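Local coordinates for protein phosphoserine phosphatase RsbX (Bacillus subtilis, PDB 3W42) that dephosphorylates the stressosome protein RsbS as a manganese-binding serine phosphatase, helping to keep sigma-B activity low during growth and to restore its prestress level after induction, at residues N7-T12 and I95-R100. Numbering follows the deposited sequence. Where two conformers were deposited one is given.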
# COMPACT_ATOMS: atom_id res chain seq x y z
N ASN A 7 15.49 -9.08 -0.66
CA ASN A 7 15.83 -10.47 -0.62
C ASN A 7 16.02 -10.96 -2.05
O ASN A 7 16.09 -10.14 -2.97
CB ASN A 7 14.93 -11.31 0.27
CG ASN A 7 13.55 -11.49 -0.29
OD1 ASN A 7 13.26 -11.19 -1.46
ND2 ASN A 7 12.65 -11.94 0.57
N GLU A 8 16.07 -12.27 -2.26
CA GLU A 8 16.29 -12.76 -3.61
C GLU A 8 15.11 -12.51 -4.55
O GLU A 8 15.29 -12.58 -5.77
CB GLU A 8 16.61 -14.28 -3.56
CG GLU A 8 17.93 -14.64 -2.83
CD GLU A 8 18.05 -16.12 -2.42
OE1 GLU A 8 17.26 -16.53 -1.48
OE2 GLU A 8 18.84 -16.86 -3.03
N HIS A 9 13.95 -12.26 -4.01
CA HIS A 9 12.70 -12.20 -4.76
C HIS A 9 12.14 -10.81 -4.94
O HIS A 9 11.30 -10.60 -5.84
CB HIS A 9 11.66 -13.09 -4.09
CG HIS A 9 12.15 -14.50 -3.97
ND1 HIS A 9 12.37 -15.29 -5.07
CD2 HIS A 9 12.53 -15.16 -2.86
CE1 HIS A 9 12.87 -16.44 -4.59
NE2 HIS A 9 13.00 -16.36 -3.27
N ILE A 10 12.49 -9.88 -4.09
CA ILE A 10 11.94 -8.53 -4.13
C ILE A 10 12.89 -7.56 -3.46
O ILE A 10 13.60 -7.90 -2.53
CB ILE A 10 10.55 -8.49 -3.39
CG1 ILE A 10 9.71 -7.24 -3.81
CG2 ILE A 10 10.68 -8.68 -1.85
CD1 ILE A 10 8.36 -7.21 -3.18
N GLN A 11 12.87 -6.33 -3.98
CA GLN A 11 13.41 -5.19 -3.27
C GLN A 11 12.29 -4.19 -3.03
O GLN A 11 11.46 -3.98 -3.93
CB GLN A 11 14.66 -4.58 -3.85
CG GLN A 11 14.49 -3.94 -5.14
CD GLN A 11 15.62 -3.11 -5.65
OE1 GLN A 11 15.19 -2.11 -6.36
NE2 GLN A 11 16.91 -3.59 -5.59
N THR A 12 12.26 -3.62 -1.84
CA THR A 12 11.20 -2.72 -1.46
C THR A 12 11.74 -1.41 -0.85
O THR A 12 12.86 -1.36 -0.32
CB THR A 12 10.22 -3.34 -0.48
OG1 THR A 12 10.90 -3.71 0.74
CG2 THR A 12 9.52 -4.59 -1.04
N ILE A 95 1.98 -11.54 -1.66
CA ILE A 95 2.73 -12.09 -2.79
C ILE A 95 3.32 -13.41 -2.40
O ILE A 95 3.97 -13.53 -1.37
CB ILE A 95 3.80 -11.14 -3.32
CG1 ILE A 95 3.26 -9.75 -3.56
CG2 ILE A 95 4.46 -11.80 -4.52
CD1 ILE A 95 4.29 -8.70 -4.05
N ASN A 96 3.13 -14.44 -3.24
CA ASN A 96 3.85 -15.70 -3.12
C ASN A 96 4.92 -15.75 -4.23
O ASN A 96 4.58 -15.70 -5.41
CB ASN A 96 2.86 -16.90 -3.25
CG ASN A 96 3.63 -18.16 -3.09
OD1 ASN A 96 4.33 -18.61 -3.99
ND2 ASN A 96 3.58 -18.76 -1.85
N PHE A 97 6.17 -15.78 -3.82
CA PHE A 97 7.25 -15.62 -4.78
C PHE A 97 7.42 -16.86 -5.68
O PHE A 97 7.64 -16.69 -6.88
CB PHE A 97 8.58 -15.30 -4.14
CG PHE A 97 8.53 -14.06 -3.26
CD1 PHE A 97 8.02 -12.89 -3.78
CD2 PHE A 97 9.01 -14.05 -1.96
CE1 PHE A 97 8.04 -11.72 -2.98
CE2 PHE A 97 8.99 -12.94 -1.22
CZ PHE A 97 8.54 -11.77 -1.72
N GLU A 98 7.35 -18.08 -5.13
CA GLU A 98 7.53 -19.28 -5.93
C GLU A 98 6.52 -19.35 -7.09
O GLU A 98 6.88 -19.79 -8.21
CB GLU A 98 7.46 -20.50 -5.03
CG GLU A 98 7.84 -21.85 -5.75
CD GLU A 98 6.69 -22.58 -6.35
OE1 GLU A 98 5.51 -22.40 -5.88
OE2 GLU A 98 7.00 -23.43 -7.24
N GLN A 99 5.26 -18.98 -6.80
CA GLN A 99 4.22 -19.02 -7.77
C GLN A 99 4.20 -17.75 -8.60
O GLN A 99 3.41 -17.65 -9.57
CB GLN A 99 2.88 -19.19 -7.12
CG GLN A 99 2.71 -20.49 -6.42
CD GLN A 99 1.27 -20.74 -5.92
OE1 GLN A 99 0.27 -20.01 -6.18
NE2 GLN A 99 1.16 -21.83 -5.21
N ARG A 100 4.94 -16.70 -8.24
CA ARG A 100 4.78 -15.33 -8.78
C ARG A 100 3.31 -14.98 -8.83
O ARG A 100 2.80 -14.54 -9.85
CB ARG A 100 5.50 -15.10 -10.11
CG ARG A 100 7.01 -15.16 -9.98
CD ARG A 100 7.70 -14.52 -11.17
NE ARG A 100 9.15 -14.44 -11.08
CZ ARG A 100 9.99 -15.39 -11.42
NH1 ARG A 100 9.52 -16.55 -11.94
NH2 ARG A 100 11.27 -15.23 -11.28
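Phe97 and His9 meet through aromatic and CH-pi contacts in which each lends its CB to the other's ring. His9 CB sits over the face of the Phe97 ring, 3.5 Å from its centroid. Phe97 CB lies over a face of the imidazole, 4.0 Å from that centroid. The ring planes are 16° apart yet slid past one another, centroids 5.1 Å apart, so the rings barely overlap and the contact is carried by the two methylenes. With CG anti to the carbonyl carbon (chi1 -56°), the Phe97 ring is carried toward 7-12, against His9 CB.

Apolar packing continues along the phenyl ring to its far end, where Ile10 CG2 approaches Phe97 CZ at 3.8 Å. Ile10 CD1 reaches more loosely toward Ile95 CD1, and Leu38 and Leu198, from the neighbouring strands, pack against the isoleucines.

Hydrogen bonds shape each turn separately. Asn7 OD1 takes two backbone N-H groups: His9 N (2.9 Å), above the carbonyl plane, makes an Asx turn, and Ile10 N (3.0 Å), nearly in line with the C=O bond, an Asx motif. Asn96 OD1 likewise accepts from Gln99 N in an Asx motif.

The turns of two hairpins, 2-6 to 10-17 and 88-96 to 101-107, one from each antiparallel sheet, thus meet at one end of the alpha-beta-beta-alpha sandwich of the PPM (PP2C-type) phosphatase fold.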